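Local coordinates for uncharacterized protein (Streptococcus pneumoniae, PDB 3LFT), which probably serves as the substrate-binding protein of an ABC transporter and holds L-tryptophan in its ligand pocket, at residues V51-M54 and S55-V59; I69-P72 and A73-L77; A169-S172 and T173-A177; S200-P203 and T204-S207. All blocks are in the same frame, centred on the assembly; numbering follows the deposited sequence.

Interaction 1 (V51-M54 and S55-V59); sequences VATM and SKQLV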
ATOM      1  N   VAL A  51       0.667  -8.947 -15.415  1.00  5.85           N
ATOM      2  CA  VAL A  51      -0.651  -8.527 -14.942  1.00  5.94           C
ATOM      3  C   VAL A  51      -1.694  -8.818 -16.015  1.00  6.12           C
ATOM      4  O   VAL A  51      -2.742  -9.388 -15.731  1.00  5.91           O
ATOM      5  CB  VAL A  51      -0.694  -7.057 -14.536  1.00  5.37           C
ATOM      6  CG1 VAL A  51      -2.130  -6.617 -14.231  1.00  5.88           C
ATOM      7  CG2 VAL A  51       0.183  -6.826 -13.339  1.00  5.76           C
ATOM      8  N   ALA A  52      -1.404  -8.438 -17.260  1.00  5.75           N
ATOM      9  CA  ALA A  52      -2.376  -8.639 -18.336  1.00  6.31           C
ATOM     10  C   ALA A  52      -2.622 -10.128 -18.609  1.00  6.22           C
ATOM     11  O   ALA A  52      -3.768 -10.562 -18.698  1.00  6.74           O
ATOM     12  CB  ALA A  52      -1.926  -7.911 -19.616  1.00  6.34           C
ATOM     13  N   THR A  53      -1.555 -10.904 -18.731  1.00  6.43           N
ATOM     14  CA  THR A  53      -1.707 -12.308 -19.069  1.00  6.64           C
ATOM     15  C   THR A  53      -2.379 -13.096 -17.943  1.00  6.23           C
ATOM     16  O   THR A  53      -3.300 -13.885 -18.175  1.00  6.84           O
ATOM     17  CB  THR A  53      -0.346 -12.885 -19.457  1.00  6.48           C
ATOM     18  OG1 THR A  53       0.081 -12.232 -20.671  1.00  8.02           O
ATOM     19  CG2 THR A  53      -0.428 -14.367 -19.700  1.00  9.01           C
HETATM   20  N   MSE A  54      -1.958 -12.833 -16.715  1.00  6.37           N
HETATM   21  CA  MSE A  54      -2.520 -13.538 -15.571  1.00  6.62           C
HETATM   22  C   MSE A  54      -3.955 -13.125 -15.316  1.00  6.62           C
HETATM   23  O   MSE A  54      -4.784 -13.978 -15.003  1.00  6.90           O
HETATM   24  CB  MSE A  54      -1.673 -13.333 -14.324  1.00  6.46           C
HETATM   25  CG  MSE A  54      -0.309 -13.996 -14.478  1.00  5.67           C
HETATM   26 SE   MSE A  54       0.851 -13.657 -12.955  1.00 10.40          SE
HETATM   27  CE  MSE A  54       2.269 -14.858 -13.432  1.00  6.40           C
ATOM     28  N   SER A  55      -4.273 -11.841 -15.458  1.00  6.29           N
ATOM     29  CA  SER A  55      -5.664 -11.406 -15.298  1.00  6.57           C
ATOM     30  C   SER A  55      -6.572 -12.092 -16.300  1.00  6.56           C
ATOM     31  O   SER A  55      -7.674 -12.550 -15.952  1.00  6.76           O
ATOM     32  CB  SER A  55      -5.793  -9.898 -15.455  1.00  5.97           C
ATOM     33  OG  SER A  55      -5.158  -9.190 -14.398  1.00  5.59           O
ATOM     34  N   LYS A  56      -6.121 -12.181 -17.551  1.00  5.87           N
ATOM     35  CA  LYS A  56      -6.915 -12.818 -18.584  1.00  6.60           C
ATOM     36  C   LYS A  56      -7.220 -14.271 -18.206  1.00  7.20           C
ATOM     37  O   LYS A  56      -8.355 -14.726 -18.349  1.00  8.36           O
ATOM     38  CB  LYS A  56      -6.189 -12.697 -19.930  1.00  7.10           C
ATOM     39  CG  LYS A  56      -6.939 -13.238 -21.134  1.00  8.60           C
ATOM     40  CD  LYS A  56      -6.140 -12.946 -22.398  1.00 12.06           C
ATOM     41  CE  LYS A  56      -6.937 -13.166 -23.659  1.00 15.63           C
ATOM     42  NZ  LYS A  56      -5.993 -12.975 -24.772  1.00 19.98           N
ATOM     43  N   GLN A  57      -6.218 -14.977 -17.695  1.00  6.81           N
ATOM     44  CA  GLN A  57      -6.382 -16.366 -17.273  1.00  8.25           C
ATOM     45  C   GLN A  57      -7.355 -16.482 -16.098  1.00  8.16           C
ATOM     46  O   GLN A  57      -8.287 -17.286 -16.136  1.00  8.81           O
ATOM     47  CB  GLN A  57      -5.012 -16.949 -16.905  1.00  9.02           C
ATOM     48  CG  GLN A  57      -4.141 -17.222 -18.117  1.00 13.70           C
ATOM     49  CD  GLN A  57      -2.649 -17.375 -17.842  1.00 17.58           C
ATOM     50  OE1 GLN A  57      -2.131 -17.035 -16.770  1.00 18.78           O
ATOM     51  NE2 GLN A  57      -1.938 -17.854 -18.855  1.00 19.70           N
ATOM     52  N   LEU A  58      -7.159 -15.652 -15.072  1.00  7.45           N
ATOM     53  CA  LEU A  58      -7.922 -15.788 -13.820  1.00  6.65           C
ATOM     54  C   LEU A  58      -9.414 -15.532 -13.984  1.00  7.23           C
ATOM     55  O   LEU A  58     -10.222 -16.101 -13.250  1.00  6.77           O
ATOM     56  CB  LEU A  58      -7.325 -14.881 -12.729  1.00  6.97           C
ATOM     57  CG  LEU A  58      -5.965 -15.303 -12.159  1.00  5.23           C
ATOM     58  CD1 LEU A  58      -5.310 -14.123 -11.409  1.00  8.32           C
ATOM     59  CD2 LEU A  58      -6.101 -16.518 -11.228  1.00  9.14           C
ATOM     60  N   VAL A  59      -9.781 -14.683 -14.946  1.00  7.39           N
ATOM     61  CA  VAL A  59     -11.201 -14.337 -15.115  1.00  8.52           C
ATOM     62  C   VAL A  59     -11.935 -15.285 -16.054  1.00  9.30           C
ATOM     63  O   VAL A  59     -13.154 -15.172 -16.212  1.00 10.05           O
ATOM     64  CB  VAL A  59     -11.420 -12.860 -15.558  1.00  8.15           C
ATOM     65  CG1 VAL A  59     -10.742 -11.896 -14.591  1.00  8.58           C
ATOM     66  CG2 VAL A  59     -10.964 -12.628 -16.986  1.00  9.26           C
TER
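Val51 O is gripped by two donors from the same residue. Ser55 N gives the usual helix bond, and Ser55 OG adds a second bond with 2.8 Å between OG and Val51 O. The two donors arrive from opposite faces of the carbonyl plane. The serine hydroxyl lies beside its own backbone N (chi1 -67°), which turns it back along the helix to the preceding turn. This buried hydroxyl therefore has its acceptor within its own helix. Val51 CG1 sits 4.0 Å from Ser55 OG.

The same i to i+4 pattern goes on residue by residue, from Lys56 N to Ala52 O, Gln57 N to Thr53 O and Leu58 N to Met54 O. On the outer side, Thr53 and Gln57 run alongside each other, both heading outward. Thr53 CG2 meets Gln57 NE2 at 3.9 Å. Gln57 CG also rests on Thr53 O, at 3.4 Å.

The contact takes in most of helix 48-58, from Val51 to its end. Met54, a selenomethionine, and Leu58 turn to Leu8 of strand 3-9 and Met42 of strand 37-43. Ser55 and Val59 face Leu77 and Ala80 of helix 71-80, so the helix packs against both the sheet and that helix.

Interaction 2 (I69-P72 and A73-L77); sequences IATP and AAQGL. With TRP (tryptophan), chain C.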
ATOM      1  N   ILE A  69      -4.563  -7.994  -5.192  1.00  5.22           N
ATOM      2  CA  ILE A  69      -3.780  -7.405  -4.092  1.00  5.94           C
ATOM      3  C   ILE A  69      -2.878  -6.332  -4.673  1.00  6.05           C
ATOM      4  O   ILE A  69      -1.973  -6.638  -5.455  1.00  6.28           O
ATOM      5  CB  ILE A  69      -2.932  -8.467  -3.319  1.00  5.41           C
ATOM      6  CG1 ILE A  69      -3.795  -9.672  -2.922  1.00  6.28           C
ATOM      7  CG2 ILE A  69      -2.302  -7.797  -2.084  1.00  7.57           C
ATOM      8  CD1 ILE A  69      -3.032 -10.790  -2.172  1.00  6.65           C
ATOM      9  N   ALA A  70      -3.192  -5.086  -4.290  1.00  5.88           N
ATOM     10  CA  ALA A  70      -2.573  -3.830  -4.758  1.00  5.82           C
ATOM     11  C   ALA A  70      -3.252  -3.332  -6.029  1.00  5.68           C
ATOM     12  O   ALA A  70      -3.820  -4.107  -6.813  1.00  5.56           O
ATOM     13  CB  ALA A  70      -1.028  -3.939  -4.927  1.00  6.34           C
ATOM     14  N   THR A  71      -3.200  -2.025  -6.215  1.00  5.51           N
ATOM     15  CA  THR A  71      -3.923  -1.333  -7.266  1.00  5.59           C
ATOM     16  C   THR A  71      -3.667  -1.894  -8.684  1.00  5.75           C
ATOM     17  O   THR A  71      -4.631  -2.160  -9.390  1.00  5.91           O
ATOM     18  CB  THR A  71      -3.692   0.206  -7.160  1.00  5.27           C
ATOM     19  OG1 THR A  71      -4.340   0.684  -5.985  1.00  5.35           O
ATOM     20  CG2 THR A  71      -4.259   0.956  -8.356  1.00  6.20           C
ATOM     21  N   PRO A  72      -2.401  -2.135  -9.071  1.00  6.04           N
ATOM     22  CA  PRO A  72      -2.242  -2.647 -10.450  1.00  6.30           C
ATOM     23  C   PRO A  72      -2.879  -4.018 -10.668  1.00  6.51           C
ATOM     24  O   PRO A  72      -3.320  -4.316 -11.783  1.00  6.08           O
ATOM     25  CB  PRO A  72      -0.730  -2.716 -10.627  1.00  7.57           C
ATOM     26  CG  PRO A  72      -0.217  -1.643  -9.672  1.00  8.40           C
ATOM     27  CD  PRO A  72      -1.105  -1.788  -8.458  1.00  7.09           C
ATOM     28  N   ALA A  73      -2.924  -4.855  -9.634  1.00  5.51           N
ATOM     29  CA  ALA A  73      -3.564  -6.159  -9.768  1.00  5.86           C
ATOM     30  C   ALA A  73      -5.074  -6.033  -9.879  1.00  5.49           C
ATOM     31  O   ALA A  73      -5.684  -6.656 -10.736  1.00  6.01           O
ATOM     32  CB  ALA A  73      -3.184  -7.078  -8.633  1.00  6.31           C
ATOM     33  N   ALA A  74      -5.686  -5.218  -9.023  1.00  5.05           N
ATOM     34  CA  ALA A  74      -7.122  -5.006  -9.109  1.00  5.52           C
ATOM     35  C   ALA A  74      -7.487  -4.364 -10.444  1.00  4.90           C
ATOM     36  O   ALA A  74      -8.489  -4.741 -11.029  1.00  5.38           O
ATOM     37  CB  ALA A  74      -7.611  -4.143  -7.945  1.00  5.54           C
ATOM     38  N   GLN A  75      -6.681  -3.415 -10.926  1.00  5.29           N
ATOM     39  CA  GLN A  75      -6.934  -2.790 -12.225  1.00  4.74           C
ATOM     40  C   GLN A  75      -6.826  -3.807 -13.368  1.00  5.17           C
ATOM     41  O   GLN A  75      -7.638  -3.790 -14.282  1.00  5.48           O
ATOM     42  CB  GLN A  75      -6.008  -1.609 -12.461  1.00  4.37           C
ATOM     43  CG  GLN A  75      -6.343  -0.385 -11.589  1.00  4.94           C
ATOM     44  CD  GLN A  75      -5.370   0.743 -11.789  1.00  4.79           C
ATOM     45  OE1 GLN A  75      -4.163   0.533 -11.775  1.00  5.75           O
ATOM     46  NE2 GLN A  75      -5.880   1.964 -11.906  1.00  5.90           N
ATOM     47  N   GLY A  76      -5.849  -4.715 -13.289  1.00  4.74           N
ATOM     48  CA  GLY A  76      -5.750  -5.749 -14.323  1.00  4.97           C
ATOM     49  C   GLY A  76      -6.989  -6.621 -14.384  1.00  4.89           C
ATOM     50  O   GLY A  76      -7.508  -6.924 -15.465  1.00  4.64           O
ATOM     51  N   LEU A  77      -7.458  -7.037 -13.211  1.00  4.66           N
ATOM     52  CA  LEU A  77      -8.634  -7.900 -13.149  1.00  4.73           C
ATOM     53  C   LEU A  77      -9.890  -7.154 -13.592  1.00  4.96           C
ATOM     54  O   LEU A  77     -10.685  -7.699 -14.361  1.00  5.03           O
ATOM     55  CB  LEU A  77      -8.790  -8.470 -11.738  1.00  5.24           C
ATOM     56  CG  LEU A  77      -7.681  -9.419 -11.286  1.00  5.21           C
ATOM     57  CD1 LEU A  77      -7.810  -9.653  -9.793  1.00  7.93           C
ATOM     58  CD2 LEU A  77      -7.730 -10.757 -12.010  1.00  6.53           C
TER
HETATM   59  N   TRP C   1      -2.349   0.218  -1.158  1.00  8.29           N
HETATM   60  CA  TRP C   1      -1.368  -0.138  -2.225  1.00  8.97           C
HETATM   61  C   TRP C   1      -1.989   0.043  -3.571  1.00  8.94           C
HETATM   62  O   TRP C   1      -1.516  -0.531  -4.556  1.00  8.77           O
HETATM   63  CB  TRP C   1      -0.871  -1.577  -2.015  1.00  8.71           C
HETATM   64  CG  TRP C   1      -0.172  -1.734  -0.688  1.00  7.83           C
HETATM   65  CD1 TRP C   1      -0.691  -2.269   0.491  1.00  8.47           C
HETATM   66  CD2 TRP C   1       1.198  -1.312  -0.377  1.00  8.23           C
HETATM   67  NE1 TRP C   1       0.262  -2.211   1.482  1.00  8.55           N
HETATM   68  CE2 TRP C   1       1.384  -1.645   1.038  1.00  8.59           C
HETATM   69  CE3 TRP C   1       2.177  -0.698  -1.123  1.00  8.21           C
HETATM   70  CZ2 TRP C   1       2.602  -1.345   1.623  1.00  8.72           C
HETATM   71  CZ3 TRP C   1       3.387  -0.405  -0.502  1.00  9.20           C
HETATM   72  CH2 TRP C   1       3.582  -0.737   0.853  1.00  8.94           C
HETATM   73  OXT TRP C   1      -2.984   0.773  -3.685  1.00  8.45           O
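The tryptophan pocket is built in part by the start of helix 71-80, where Thr71 holds the ligand's carboxylate and Ala70 touches it. Thr71 grips it twice. Its backbone N donates to TRP O at 2.8 Å in an almost straight bond (N-H...O 176°). Its OG1 donates to TRP OXT at 2.7 Å. OG1 lies beside the threonine's own backbone N (chi1 -69°), which puts both donors on the ligand side. Ala70 CB touches TRP O at 3.5 Å.

Ala70 is at the N-cap position. Its O takes the bond from Ala74 N at 3.1 Å and a weak one from Ala73 N. Gln75 N bonds to Thr71 O, and Gly76 N to Pro72 O. The methyl of Thr71 turns to the helix: CG2 meets Gln75 OE1 at 3.4 Å. Gln75 NE2 is hydrogen-bonded to Asp145 OD2 and to Ala97 O. Asp145 begins helix 145-160, so this side chain spans to the other lobe.

Asp115, Gln236, Thr92, Asn196 and the O of Ala90 also hydrogen-bond the ligand. The carboxylate sits at the N-terminal end of the helix, and its charge is probably eased there by the helix dipole and the two bonds from Thr71.

Interaction 3 (A169-S172 and T173-A177); sequences AVPS and TNEIA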
ATOM      1  N   ALA A 169       9.666  11.298  -9.123  1.00  6.38           N
ATOM      2  CA  ALA A 169       8.988  10.124  -9.645  1.00  6.75           C
ATOM      3  C   ALA A 169       9.951   9.280 -10.464  1.00  6.40           C
ATOM      4  O   ALA A 169      10.813   9.808 -11.183  1.00  6.83           O
ATOM      5  CB  ALA A 169       7.773  10.518 -10.470  1.00  6.89           C
ATOM      6  N   VAL A 170       9.822   7.971 -10.317  1.00  5.21           N
ATOM      7  CA  VAL A 170      10.532   6.999 -11.144  1.00  5.85           C
ATOM      8  C   VAL A 170       9.525   6.150 -11.918  1.00  5.30           C
ATOM      9  O   VAL A 170       8.427   5.879 -11.413  1.00  5.32           O
ATOM     10  CB  VAL A 170      11.471   6.087 -10.292  1.00  5.26           C
ATOM     11  CG1 VAL A 170      12.563   6.920  -9.601  1.00  7.57           C
ATOM     12  CG2 VAL A 170      10.713   5.302  -9.221  1.00  5.86           C
ATOM     13  N   PRO A 171       9.874   5.723 -13.153  1.00  5.12           N
ATOM     14  CA  PRO A 171       8.947   4.833 -13.875  1.00  5.01           C
ATOM     15  C   PRO A 171       9.030   3.362 -13.469  1.00  5.63           C
ATOM     16  O   PRO A 171       8.126   2.581 -13.800  1.00  6.32           O
ATOM     17  CB  PRO A 171       9.384   4.992 -15.334  1.00  4.70           C
ATOM     18  CG  PRO A 171      10.854   5.279 -15.245  1.00  4.80           C
ATOM     19  CD  PRO A 171      11.002   6.149 -14.009  1.00  5.39           C
ATOM     20  N   SER A 172      10.113   2.987 -12.800  1.00  5.73           N
ATOM     21  CA  SER A 172      10.386   1.600 -12.420  1.00  6.17           C
ATOM     22  C   SER A 172      11.414   1.556 -11.311  1.00  6.65           C
ATOM     23  O   SER A 172      11.939   2.593 -10.893  1.00  6.23           O
ATOM     24  CB  SER A 172      10.902   0.789 -13.615  1.00  5.90           C
ATOM     25  OG  SER A 172      12.302   0.999 -13.786  1.00  7.47           O
ATOM     26  N   THR A 173      11.728   0.346 -10.852  1.00  6.72           N
ATOM     27  CA  THR A 173      12.714   0.168  -9.782  0.50  6.03           C
ATOM     28  C   THR A 173      14.128   0.471 -10.253  1.00  6.82           C
ATOM     29  O   THR A 173      15.013   0.766  -9.446  1.00  6.70           O
ATOM     30  CB  THR A 173      12.717  -1.259  -9.198  0.50  6.07           C
ATOM     31  OG1 THR A 173      12.792  -2.213 -10.260  0.50  3.76           O
ATOM     32  CG2 THR A 173      11.452  -1.515  -8.375  0.50  3.41           C
ATOM     33  N   ASN A 174      14.344   0.428 -11.567  1.00  6.26           N
ATOM     34  CA  ASN A 174      15.679   0.649 -12.136  1.00  7.86           C
ATOM     35  C   ASN A 174      16.282   2.018 -11.836  1.00  7.65           C
ATOM     36  O   ASN A 174      17.504   2.150 -11.730  1.00  8.41           O
ATOM     37  CB  ASN A 174      15.666   0.381 -13.647  1.00  7.96           C
ATOM     38  CG  ASN A 174      15.259  -1.046 -13.984  1.00 10.93           C
ATOM     39  OD1 ASN A 174      14.287  -1.273 -14.708  1.00 16.51           O
ATOM     40  ND2 ASN A 174      15.991  -2.015 -13.443  1.00 14.42           N
ATOM     41  N   GLU A 175      15.425   3.029 -11.696  1.00  6.44           N
ATOM     42  CA  GLU A 175      15.865   4.407 -11.531  1.00  6.09           C
ATOM     43  C   GLU A 175      15.987   4.810 -10.059  1.00  6.11           C
ATOM     44  O   GLU A 175      16.335   5.950  -9.765  1.00  6.68           O
ATOM     45  CB  GLU A 175      14.916   5.369 -12.278  1.00  5.99           C
ATOM     46  CG  GLU A 175      14.903   5.225 -13.811  1.00  6.62           C
ATOM     47  CD  GLU A 175      14.101   4.024 -14.309  1.00  8.01           C
ATOM     48  OE1 GLU A 175      13.235   3.518 -13.573  1.00  9.21           O
ATOM     49  OE2 GLU A 175      14.330   3.585 -15.454  1.00  9.87           O
ATOM     50  N   ILE A 176      15.736   3.878  -9.139  1.00  5.95           N
ATOM     51  CA  ILE A 176      15.725   4.233  -7.706  1.00  6.13           C
ATOM     52  C   ILE A 176      17.082   4.728  -7.205  1.00  6.00           C
ATOM     53  O   ILE A 176      17.160   5.817  -6.623  1.00  5.95           O
ATOM     54  CB  ILE A 176      15.226   3.083  -6.799  1.00  5.62           C
ATOM     55  CG1 ILE A 176      13.724   2.850  -7.020  1.00  7.55           C
ATOM     56  CG2 ILE A 176      15.492   3.429  -5.301  1.00  7.09           C
ATOM     57  CD1 ILE A 176      13.173   1.606  -6.324  1.00  8.65           C
ATOM     58  N   ALA A 177      18.140   3.949  -7.429  1.00  6.43           N
ATOM     59  CA  ALA A 177      19.442   4.273  -6.850  1.00  6.04           C
ATOM     60  C   ALA A 177      19.934   5.653  -7.285  1.00  6.10           C
ATOM     61  O   ALA A 177      20.344   6.463  -6.441  1.00  5.60           O
ATOM     62  CB  ALA A 177      20.477   3.194  -7.185  1.00  6.08           C
TER
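This is a turn contact in a beta-alpha connection, where the chain leaves strand 164-170 and enters helix 176-183. Its centre is Ser172 OG, which works both ways. It accepts from Asn174 N at 3.1 Å, which makes an ST turn, and it donates to Glu175 OE1 at 2.7 Å. The hydroxyl sits between its own backbone N and carbonyl carbon (chi1 83°), and from there it reaches both partners. It meets the carboxylate on the syn side of OE1, 18° out of the plane.

Glu175 bends at its second torsion (chi2 77°), which curls the carboxylate back over the start of the turn. Pro171 CG lies over the face of the carboxylate, 3.4 Å from Glu175 OE1. Nearer the strand, Val170 and the stem of Glu175 pass in opposite senses, and Val170 CG1 touches Glu175 CB at 3.9 Å. Val170 CG2 comes to 4.5 Å from Ile176 CG1, a loose apolar contact. Ile176 N bonds back to Thr173 O as the chain turns into the helix.

Val170 makes backbone hydrogen bonds with Tyr140 of strand 135-141 and with Ser142 just after it. Val170 and Ile176 also rest on Ile198 of helix 196-200, and Ile176 and Ala177 pack on helix 202-208.

Interaction 4 (S200-P203 and T204-S207); sequences SGFP and TVVS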
ATOM      1  N   SER A 200       8.936  -2.541  -3.223  1.00  4.50           N
ATOM      2  CA  SER A 200       9.623  -3.701  -3.769  1.00  5.67           C
ATOM      3  C   SER A 200      11.131  -3.478  -3.895  1.00  6.21           C
ATOM      4  O   SER A 200      11.888  -4.451  -3.927  1.00  8.13           O
ATOM      5  CB  SER A 200       9.003  -4.097  -5.114  1.00  6.22           C
ATOM      6  OG  SER A 200       9.423  -3.218  -6.138  1.00  9.09           O
ATOM      7  N   GLY A 201      11.558  -2.215  -3.969  1.00  5.94           N
ATOM      8  CA  GLY A 201      12.981  -1.895  -4.067  1.00  6.00           C
ATOM      9  C   GLY A 201      13.498  -1.133  -2.869  1.00  5.69           C
ATOM     10  O   GLY A 201      14.512  -0.440  -2.982  1.00  6.00           O
ATOM     11  N   PHE A 202      12.835  -1.258  -1.719  1.00  5.73           N
ATOM     12  CA  PHE A 202      13.181  -0.373  -0.602  1.00  4.84           C
ATOM     13  C   PHE A 202      14.609  -0.530  -0.048  1.00  5.06           C
ATOM     14  O   PHE A 202      15.228   0.466   0.320  1.00  4.44           O
ATOM     15  CB  PHE A 202      12.131  -0.382   0.508  1.00  5.21           C
ATOM     16  CG  PHE A 202      12.356   0.710   1.505  1.00  4.59           C
ATOM     17  CD1 PHE A 202      12.137   2.046   1.162  1.00  4.53           C
ATOM     18  CD2 PHE A 202      12.868   0.421   2.774  1.00  4.58           C
ATOM     19  CE1 PHE A 202      12.410   3.066   2.057  1.00  5.64           C
ATOM     20  CE2 PHE A 202      13.124   1.461   3.674  1.00  4.57           C
ATOM     21  CZ  PHE A 202      12.890   2.764   3.304  1.00  6.08           C
ATOM     22  N   PRO A 203      15.148  -1.763   0.007  1.00  4.98           N
ATOM     23  CA  PRO A 203      16.548  -1.851   0.455  1.00  5.82           C
ATOM     24  C   PRO A 203      17.515  -1.036  -0.410  1.00  5.48           C
ATOM     25  O   PRO A 203      18.552  -0.589   0.097  1.00  6.26           O
ATOM     26  CB  PRO A 203      16.830  -3.352   0.407  1.00  5.93           C
ATOM     27  CG  PRO A 203      15.469  -3.954   0.733  1.00  5.94           C
ATOM     28  CD  PRO A 203      14.500  -3.090  -0.035  1.00  5.53           C
ATOM     29  N   THR A 204      17.165  -0.781  -1.671  1.00  5.89           N
ATOM     30  CA  THR A 204      17.998   0.053  -2.554  1.00  6.23           C
ATOM     31  C   THR A 204      17.960   1.514  -2.109  1.00  5.77           C
ATOM     32  O   THR A 204      18.972   2.216  -2.173  1.00  5.58           O
ATOM     33  CB  THR A 204      17.538  -0.058  -4.009  1.00  6.99           C
ATOM     34  OG1 THR A 204      17.653  -1.421  -4.413  1.00  8.68           O
ATOM     35  CG2 THR A 204      18.368   0.821  -4.942  1.00  6.96           C
ATOM     36  N   VAL A 205      16.797   1.968  -1.634  1.00  5.34           N
ATOM     37  CA  VAL A 205      16.697   3.315  -1.079  1.00  6.26           C
ATOM     38  C   VAL A 205      17.619   3.432   0.134  1.00  6.21           C
ATOM     39  O   VAL A 205      18.386   4.401   0.252  1.00  6.65           O
ATOM     40  CB  VAL A 205      15.247   3.658  -0.659  1.00  5.56           C
ATOM     41  CG1 VAL A 205      15.183   5.063  -0.081  1.00  6.78           C
ATOM     42  CG2 VAL A 205      14.269   3.518  -1.837  1.00  7.15           C
ATOM     43  N   VAL A 206      17.554   2.445   1.030  1.00  5.75           N
ATOM     44  CA  VAL A 206      18.324   2.480   2.275  1.00  5.80           C
ATOM     45  C   VAL A 206      19.833   2.444   1.986  1.00  5.68           C
ATOM     46  O   VAL A 206      20.609   3.211   2.572  1.00  6.28           O
ATOM     47  CB  VAL A 206      17.922   1.323   3.214  1.00  5.91           C
ATOM     48  CG1 VAL A 206      18.769   1.320   4.486  1.00  6.97           C
ATOM     49  CG2 VAL A 206      16.458   1.412   3.559  1.00  5.99           C
ATOM     50  N   SER A 207      20.247   1.582   1.056  1.00  5.52           N
ATOM     51  CA  SER A 207      21.669   1.462   0.753  0.50  5.44           C
ATOM     52  C   SER A 207      22.182   2.709   0.045  1.00  5.61           C
ATOM     53  O   SER A 207      23.285   3.189   0.356  1.00  5.88           O
ATOM     54  CB  SER A 207      21.969   0.194  -0.052  0.50  5.66           C
ATOM     55  OG  SER A 207      21.278   0.189  -1.281  0.50  4.05           O
TER
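The opening turn of helix 202-208 carries this contact, just after Gly201 breaks from the preceding helix 196-200. Thr204 N bonds to Gly201 O at 3.0 Å and comes in from above the carbonyl plane. Val206 N then bonds to Phe202 O at 3.1 Å, and Ser207 N to Pro203 O at 2.9 Å. Pro203 has no N-H to give, and in the first turn of a helix none is needed for the repeating bonds.

The side chains meet around the Phe202 ring. CG of Phe202 is anti to the backbone N (chi1 -169°), which swings the ring along the helix toward the next turn. There it crosses both valines at a slant. Phe202 CE2 meets Val206 CG2 at 3.3 Å, a tight approach, and Phe202 CD1 meets Val205 CB at 3.9 Å. The ring also touches Ile216 and Pro218 of strand 216-218, and Val205 also touches Ile176.

The contact between side chains is thus apolar, phenyl ring against two valines. The polar needs of the turn are met by the backbone: the carbonyls of Gly201, Phe202 and Pro203 each take an N-H from further along the helix.

Overall arrangement
The four contacts follow one another along the chain and fall into two pairs. Interactions 1 and 2 lie on neighbouring helices, 48-58 and 71-80, which belong with the six-stranded parallel sheet. Their centres are about 11 Å apart, and Val51 and Ser55 pack on Pro72 and Gly76. Interactions 3 and 4 belong with the four-stranded parallel sheet. Their centres are also about 11 Å apart, and Ile176 meets Thr204 and Val205. Between the pairs the centres are about 20 to 29 Å apart with no touch. This fits the two-lobed build of periplasmic-type binding proteins. Tryptophan lies between the lobes, and of the four, interaction 2 is the one that bonds to it.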